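Local coordinates for protein putative methyltransferase (Porphyromonas gingivalis, PDB 3LL7) that probably acts as an S-adenosylmethionine-dependent methyltransferase, although its substrate is not established, at residues Pro347-Thr350 with Ser351-Lys354; Ile106-Ile109 with Ala110-Lys114; Ser25-Arg28 with Ile29-Gly32; Phe6-Lys9 with Glu10-Ile14. All coordinates share one frame; numbering follows the deposited sequence. Where two conformers were deposited one is given.

Contact 1: residues Pro347-Thr350 with Ser351-Lys354; sequences PFST and SVLK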
# COMPACT_ATOMS: atom_id res chain seq x y z
N PRO A 347 -11.88 -34.99 -2.59
CA PRO A 347 -12.79 -34.75 -1.46
C PRO A 347 -11.95 -34.77 -0.21
O PRO A 347 -11.12 -35.68 -0.06
CB PRO A 347 -13.72 -35.96 -1.47
CG PRO A 347 -13.74 -36.37 -2.97
CD PRO A 347 -12.28 -36.20 -3.35
N PHE A 348 -12.10 -33.77 0.65
CA PHE A 348 -11.22 -33.71 1.81
C PHE A 348 -11.74 -34.50 2.99
O PHE A 348 -12.91 -34.39 3.35
CB PHE A 348 -11.01 -32.26 2.26
CG PHE A 348 -10.13 -32.16 3.48
CD1 PHE A 348 -8.77 -32.50 3.39
CD2 PHE A 348 -10.65 -31.80 4.71
CE1 PHE A 348 -7.95 -32.45 4.50
CE2 PHE A 348 -9.83 -31.73 5.84
CZ PHE A 348 -8.48 -32.06 5.74
N SER A 349 -10.84 -35.23 3.64
CA SER A 349 -11.09 -35.73 5.00
C SER A 349 -9.72 -35.89 5.64
O SER A 349 -8.71 -35.93 4.93
CB SER A 349 -11.82 -37.07 5.00
OG SER A 349 -11.05 -38.02 4.28
N THR A 350 -9.70 -36.00 6.96
CA THR A 350 -8.44 -36.11 7.68
C THR A 350 -7.60 -37.23 7.08
O THR A 350 -6.42 -37.06 6.86
CB THR A 350 -8.68 -36.29 9.21
OG1 THR A 350 -9.43 -35.16 9.68
CG2 THR A 350 -7.35 -36.35 9.99
N SER A 351 -8.23 -38.35 6.75
CA SER A 351 -7.47 -39.48 6.21
C SER A 351 -6.75 -39.17 4.88
O SER A 351 -5.77 -39.81 4.56
CB SER A 351 -8.38 -40.72 6.04
OG SER A 351 -9.32 -40.46 5.02
N VAL A 352 -7.22 -38.20 4.09
CA VAL A 352 -6.50 -37.94 2.82
C VAL A 352 -5.17 -37.25 3.00
O VAL A 352 -4.29 -37.31 2.12
CB VAL A 352 -7.32 -37.15 1.73
CG1 VAL A 352 -8.67 -37.78 1.47
CG2 VAL A 352 -7.43 -35.69 2.12
N LEU A 353 -5.00 -36.54 4.11
CA LEU A 353 -3.77 -35.77 4.37
C LEU A 353 -2.49 -36.57 4.19
O LEU A 353 -1.57 -36.12 3.48
CB LEU A 353 -3.79 -35.17 5.79
CG LEU A 353 -4.76 -34.00 6.05
CD1 LEU A 353 -4.90 -33.78 7.60
CD2 LEU A 353 -4.31 -32.72 5.37
N LYS A 354 -2.39 -37.75 4.80
CA LYS A 354 -1.15 -38.53 4.64
C LYS A 354 -1.03 -39.15 3.26
O LYS A 354 0.03 -39.66 2.87
CB LYS A 354 -0.97 -39.56 5.77
CG LYS A 354 -0.66 -38.95 7.15
CD LYS A 354 0.72 -38.29 7.25
CE LYS A 354 1.02 -37.85 8.70
NZ LYS A 354 -0.02 -36.88 9.25
O HOH W 1 -3.77 -38.55 6.90
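Phe348 and Val352 meet where strand 337-347 gives way to a tight helical turn. A chi1 of 179° swings the Phe348 ring past its own carbonyl carbon, toward the turn, although CB sets out away from it. Ring atom CD1 then lies 3.7 Å from CG2 of Val352, in an approach that is neither face-on nor edge-on. Farther round the ring, CE1 of Phe348 stands 3.8 Å from CD2 of Leu353, and this methyl sits at the ring edge, close to its plane. Val352 divides its two methyls: CG2 is directed to the phenyl ring, whereas CG1, anti to the carbonyl carbon (chi1 -52°), comes near the hydroxyl of Ser349 and the carbonyl oxygen of Pro347. The whole piece belongs to the THUMP-like region and begins the connection from strand 337-347 to strand 364-368 of the mixed sheet. Phe370 packs edge-to-face with Phe348, while Leu403 of strand 401-408 touches Phe348 and Val352, and Leu377 of helix 374-381 meets Leu353. On the polar side, Ser349 OG and Ser351 OG are hydrogen-bonded at 3.1 Å, both hydroxyls lying between backbone N and carbonyl carbon of their own residues. Val352 N donates to Ser349 O at 2.8 Å, and Leu353 N to Thr350 O at 3.1 Å, both i to i+3 bonds. A water bridges the next pair, donating to Thr350 O and accepting from Lys354 N at 2.6 Å. The Lys354 ammonium bonds to the carbonyl oxygen of Arg380.

Contact 2: residues Ile106-Ile109 with Ala110-Lys114; sequences IDFI and ALMSK. With FMT (formic acid), chain D.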
# COMPACT_ATOMS: atom_id res chain seq x y z
N ILE A 106 8.51 11.28 0.92
CA ILE A 106 8.41 10.56 -0.34
C ILE A 106 7.05 10.72 -1.04
O ILE A 106 6.99 10.73 -2.27
CB ILE A 106 8.79 9.09 -0.22
CG1 ILE A 106 8.93 8.47 -1.62
CG2 ILE A 106 7.77 8.37 0.65
CD1 ILE A 106 9.36 7.03 -1.63
N ASP A 107 5.97 10.85 -0.26
CA ASP A 107 4.68 11.17 -0.85
C ASP A 107 4.71 12.60 -1.43
O ASP A 107 4.24 12.83 -2.54
CB ASP A 107 3.55 11.00 0.19
CG ASP A 107 3.28 9.52 0.53
OD1 ASP A 107 3.61 8.65 -0.29
OD2 ASP A 107 2.72 9.22 1.60
N PHE A 108 5.28 13.55 -0.68
CA PHE A 108 5.33 14.93 -1.14
C PHE A 108 6.11 14.98 -2.44
O PHE A 108 5.66 15.62 -3.39
CB PHE A 108 6.03 15.83 -0.12
CG PHE A 108 6.13 17.26 -0.53
CD1 PHE A 108 5.00 18.07 -0.52
CD2 PHE A 108 7.36 17.83 -0.85
CE1 PHE A 108 5.07 19.44 -0.86
CE2 PHE A 108 7.45 19.20 -1.21
CZ PHE A 108 6.30 20.00 -1.21
N ILE A 109 7.24 14.27 -2.50
CA ILE A 109 8.06 14.22 -3.73
C ILE A 109 7.24 13.65 -4.91
O ILE A 109 7.31 14.17 -6.03
CB ILE A 109 9.37 13.40 -3.50
CG1 ILE A 109 10.25 14.08 -2.44
CG2 ILE A 109 10.16 13.22 -4.81
CD1 ILE A 109 10.80 15.39 -2.86
N ALA A 110 6.44 12.61 -4.64
CA ALA A 110 5.61 12.00 -5.70
C ALA A 110 4.58 13.00 -6.20
O ALA A 110 4.31 13.05 -7.39
CB ALA A 110 4.93 10.72 -5.22
N LEU A 111 4.00 13.78 -5.29
CA LEU A 111 3.07 14.86 -5.68
C LEU A 111 3.75 15.93 -6.51
O LEU A 111 3.19 16.43 -7.49
CB LEU A 111 2.42 15.52 -4.46
CG LEU A 111 1.68 14.65 -3.44
CD1 LEU A 111 1.18 15.57 -2.33
CD2 LEU A 111 0.54 13.86 -4.07
N MSE A 112 4.98 16.27 -6.12
CA MSE A 112 5.77 17.28 -6.81
C MSE A 112 6.39 16.82 -8.14
O MSE A 112 6.95 17.64 -8.87
CB MSE A 112 6.86 17.78 -5.87
CG MSE A 112 6.33 18.54 -4.65
SE MSE A 112 5.32 20.13 -5.07
CE MSE A 112 6.61 21.07 -6.12
N SER A 113 6.28 15.53 -8.46
CA SER A 113 6.63 15.04 -9.81
C SER A 113 5.67 15.65 -10.83
O SER A 113 5.97 15.68 -12.02
CB SER A 113 6.61 13.51 -9.92
OG SER A 113 5.29 12.98 -9.83
N LYS A 114 4.52 16.12 -10.35
CA LYS A 114 3.50 16.70 -11.23
C LYS A 114 3.24 18.18 -10.94
O LYS A 114 3.20 19.01 -11.85
CB LYS A 114 2.18 15.92 -11.10
CG LYS A 114 2.26 14.42 -11.48
CD LYS A 114 2.34 14.20 -13.04
CE LYS A 114 0.98 14.33 -13.72
NZ LYS A 114 -0.10 13.37 -13.23
C FMT D . 6.09 9.75 3.55
O1 FMT D . 5.92 10.80 2.93
O2 FMT D . 7.06 9.54 4.27
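Phe108 and Met112, one helical turn apart, make the aromatic contact between the two segments. They run side by side in the same direction, and CG of the selenomethionine at 112 lies over one ring face, 3.8 Å from the centroid of Phe108 and 16° off its normal, a CH-pi contact. Its bent chain carries SE to 4.5 Å from the same centroid, an oblique Met-aromatic contact. Backbone bonds tie the turns together: Leu111 N reaches Asp107 O at 2.9 Å, and Met112 N reaches Phe108 O at 2.9 Å. The bond from Ser113 N to Ile109 O is weak; the Ser113 hydroxyl also donates to Ala110 O at 2.6 Å. At the other end, a formic acid molecule, probably from the crystallisation liquor, accepts from Asp107 N at 3.2 Å through its O1. The buried Asp107 carboxylate is held by Tyr168 OH on OD2 and Ser79 OG on OD1. Phe108 and Met112 also touch strand 96-99, while Ile135 of helix 125-138 meets Phe108. The helix joins parallel strands 96-99 and 117-122 in a beta-alpha-beta crossover, as in the Rossmann-like core of methyltransferases.

Contact 3: residues Ser25-Arg28 with Ile29-Gly32; sequences SPDR and ILLG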
# COMPACT_ATOMS: atom_id res chain seq x y z
N SER A 25 32.32 -0.21 10.06
CA SER A 25 31.08 -0.59 10.77
C SER A 25 30.68 0.55 11.70
O SER A 25 31.53 1.40 12.04
CB SER A 25 31.32 -1.85 11.60
OG SER A 25 32.24 -1.56 12.64
N PRO A 26 29.41 0.59 12.15
CA PRO A 26 29.05 1.66 13.09
C PRO A 26 29.90 1.66 14.38
O PRO A 26 30.20 2.72 14.92
CB PRO A 26 27.55 1.36 13.40
CG PRO A 26 27.06 0.66 12.16
CD PRO A 26 28.23 -0.20 11.73
N ASP A 27 30.30 0.49 14.87
CA ASP A 27 31.15 0.47 16.06
C ASP A 27 32.53 1.01 15.76
O ASP A 27 33.14 1.70 16.60
CB ASP A 27 31.23 -0.92 16.69
CG ASP A 27 30.13 -1.16 17.74
OD1 ASP A 27 29.26 -0.28 17.94
OD2 ASP A 27 30.13 -2.24 18.37
N ARG A 28 33.03 0.71 14.56
CA ARG A 28 34.35 1.23 14.18
C ARG A 28 34.31 2.75 14.04
O ARG A 28 35.23 3.44 14.49
CB ARG A 28 34.90 0.57 12.91
CG ARG A 28 36.26 1.11 12.54
CD ARG A 28 37.04 0.21 11.62
NE ARG A 28 38.32 0.85 11.30
CZ ARG A 28 39.27 0.33 10.52
NH1 ARG A 28 39.08 -0.84 9.93
NH2 ARG A 28 40.39 1.00 10.31
N ILE A 29 33.23 3.28 13.46
CA ILE A 29 33.05 4.73 13.40
C ILE A 29 33.22 5.34 14.79
O ILE A 29 33.96 6.31 14.98
CB ILE A 29 31.66 5.11 12.85
CG1 ILE A 29 31.54 4.70 11.37
CG2 ILE A 29 31.37 6.59 13.07
CD1 ILE A 29 32.46 5.47 10.40
N LEU A 30 32.57 4.72 15.76
CA LEU A 30 32.51 5.20 17.12
C LEU A 30 33.86 5.16 17.86
O LEU A 30 34.29 6.16 18.43
CB LEU A 30 31.47 4.35 17.89
CG LEU A 30 30.05 4.87 18.11
CD1 LEU A 30 29.49 5.65 16.92
CD2 LEU A 30 29.04 3.78 18.59
N LEU A 31 34.56 4.04 17.79
CA LEU A 31 35.79 3.89 18.55
C LEU A 31 37.00 3.76 17.64
O LEU A 31 38.08 3.37 18.09
CB LEU A 31 35.71 2.69 19.50
CG LEU A 31 34.51 2.62 20.47
CD1 LEU A 31 34.64 1.41 21.39
CD2 LEU A 31 34.35 3.91 21.28
N GLY A 32 36.83 4.10 16.37
CA GLY A 32 37.90 3.90 15.39
C GLY A 32 38.50 5.11 14.70
O GLY A 32 38.23 6.27 15.05
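Ile29 has a chi1 of -67°, which sets CG1 anti to its carbonyl carbon and brings that methylene to 3.4 Å from Ser25 O. The same carbonyl takes the Ile29 amide, with Ile29 N 2.9 Å from Ser25 O. Ser25 in turn, with chi1 66°, holds its hydroxyl between its own backbone N and carbonyl carbon. In that position Ser25 OG accepts from Arg28 N at 3.1 Å, the N-cap bond of helix 26-31. Two further helical bonds follow, from Leu30 N to Pro26 O at 3.2 Å and from Leu31 N to Asp27 O at 3.0 Å. Leu30 crosses Asp27 at a slant, its CD2 4.1 Å from OD1 of Asp27, a loose meeting of methyl and carboxylate. Helix 38-57 lies beneath: Ala45 touches Pro26 and Leu30, and Ile48 touches buried Ile29. Arg41 NH1 bonds to Leu30 O near the end of the turn. Backbone bonding and the serine cap thus hold this short surface helix together, with little apolar packing between its own side chains; Pro26, Ile29 and Leu30 turn their apolar surface to helix 38-57, and Ile29 also to nearby loops.

Contact 4: residues Phe6-Lys9 with Glu10-Ile14; sequences FDEK and EILAI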
# COMPACT_ATOMS: atom_id res chain seq x y z
N PHE A 6 20.81 19.02 14.03
CA PHE A 6 21.90 19.51 13.19
C PHE A 6 21.44 20.61 12.26
O PHE A 6 20.31 20.59 11.79
CB PHE A 6 22.50 18.33 12.40
CG PHE A 6 23.05 17.26 13.29
CD1 PHE A 6 22.57 15.96 13.22
CD2 PHE A 6 24.04 17.56 14.24
CE1 PHE A 6 23.05 14.97 14.08
CE2 PHE A 6 24.51 16.58 15.10
CZ PHE A 6 24.03 15.29 15.02
N ASP A 7 22.33 21.56 11.97
CA ASP A 7 22.01 22.59 10.97
C ASP A 7 22.51 22.12 9.63
O ASP A 7 23.10 21.03 9.52
CB ASP A 7 22.54 23.99 11.35
CG ASP A 7 24.07 24.07 11.41
OD1 ASP A 7 24.81 23.20 10.89
OD2 ASP A 7 24.55 25.08 11.98
N GLU A 8 22.28 22.93 8.60
CA GLU A 8 22.68 22.52 7.24
C GLU A 8 24.17 22.18 7.14
O GLU A 8 24.54 21.16 6.53
CB GLU A 8 22.29 23.60 6.23
CG GLU A 8 22.77 23.38 4.79
CD GLU A 8 22.20 22.11 4.11
OE1 GLU A 8 21.31 21.42 4.64
OE2 GLU A 8 22.68 21.80 3.01
N LYS A 9 25.03 23.03 7.71
CA LYS A 9 26.47 22.78 7.65
C LYS A 9 26.85 21.42 8.27
O LYS A 9 27.68 20.68 7.74
CB LYS A 9 27.17 23.94 8.37
CG LYS A 9 28.68 23.93 8.26
CD LYS A 9 29.21 25.22 8.95
CE LYS A 9 30.61 25.01 9.50
NZ LYS A 9 31.56 24.98 8.37
N GLU A 10 26.23 21.08 9.39
CA GLU A 10 26.51 19.82 10.08
C GLU A 10 25.96 18.63 9.31
O GLU A 10 26.63 17.58 9.23
CB GLU A 10 25.91 19.84 11.50
CG GLU A 10 26.60 20.84 12.46
CD GLU A 10 25.86 20.98 13.76
OE1 GLU A 10 24.66 21.28 13.70
OE2 GLU A 10 26.47 20.77 14.83
N ILE A 11 24.79 18.79 8.69
CA ILE A 11 24.23 17.71 7.86
C ILE A 11 25.12 17.44 6.67
O ILE A 11 25.40 16.29 6.36
CB ILE A 11 22.78 18.03 7.40
CG1 ILE A 11 21.88 18.06 8.64
CG2 ILE A 11 22.27 16.96 6.37
CD1 ILE A 11 20.48 18.68 8.42
N LEU A 12 25.60 18.49 6.02
CA LEU A 12 26.56 18.30 4.95
C LEU A 12 27.81 17.54 5.41
O LEU A 12 28.26 16.64 4.69
CB LEU A 12 26.94 19.63 4.30
CG LEU A 12 25.88 20.28 3.42
CD1 LEU A 12 26.24 21.78 3.25
CD2 LEU A 12 25.73 19.59 2.06
N ALA A 13 28.36 17.90 6.57
CA ALA A 13 29.54 17.20 7.09
C ALA A 13 29.21 15.76 7.39
O ALA A 13 29.98 14.86 7.06
CB ALA A 13 30.09 17.90 8.36
N ILE A 14 28.07 15.52 8.05
CA ILE A 14 27.72 14.15 8.43
C ILE A 14 27.59 13.24 7.21
O ILE A 14 28.10 12.10 7.21
CB ILE A 14 26.47 14.10 9.35
CG1 ILE A 14 26.83 14.69 10.71
CG2 ILE A 14 25.92 12.65 9.47
CD1 ILE A 14 25.55 15.23 11.50
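Phe6 and Ile14 form the tight side of this helix start. The Ile14 CD1 methyl sits over the centre of one ring face, 3.5 Å from the Phe6 centroid and 11° off the normal, a CH-pi contact. Phe6 CG, anti to its carbonyl carbon (chi1 -60°), places the ring across the isoleucine, while CB of Phe6 packs on CG1 of Ile11 at 3.8 Å. Tyr68 of a loop and Ala43 of helix 38-57 also touch Phe6 and Ile14. Beside this apolar patch, Asp7 and Glu10 make a capping box: Asp7 OD1 accepts from Glu10 N at 3.0 Å, and Glu10 OE1 accepts from Asp7 N at 2.9 Å through its anti lone pair. The Glu10 carboxylate stands nearly perpendicular to the Phe6 ring, with OE1 at the ring edge, and Tyr40 OH binds its OE2. The exposed side is looser. Glu8, bent at chi2, brings OE2 to 3.6 Å from CG of Leu12, and its OE1 bonds to His133 of helix 125-138. In the box the two acids come close, Asp7 OD1 lying 3.4 Å from Glu10 OE1; each oxygen accepts a backbone N-H, which, with the helix dipole, probably offsets part of that repulsion.

Overall arrangement
All four contacts are local, but their settings differ. Contact 2 is the buried one, inside what is probably the methyltransferase core, on a beta-alpha-beta crossover; contacts 1 and 3 lie at the surface, and contact 4 is partly buried. Contacts 3 and 4 belong to the N-terminal region, on consecutive helices whose nearest atoms are about 9 Å apart, and both rest on helix 38-57. Helix 125-138 is shared by contacts 2 and 4. Contact 1 stands far off in the THUMP-like region, its centre about 53 Å from that of contact 2. Aromatic-aliphatic packing marks contacts 1, 2 and 4, whereas side-chain caps begin the helices of contacts 3 and 4.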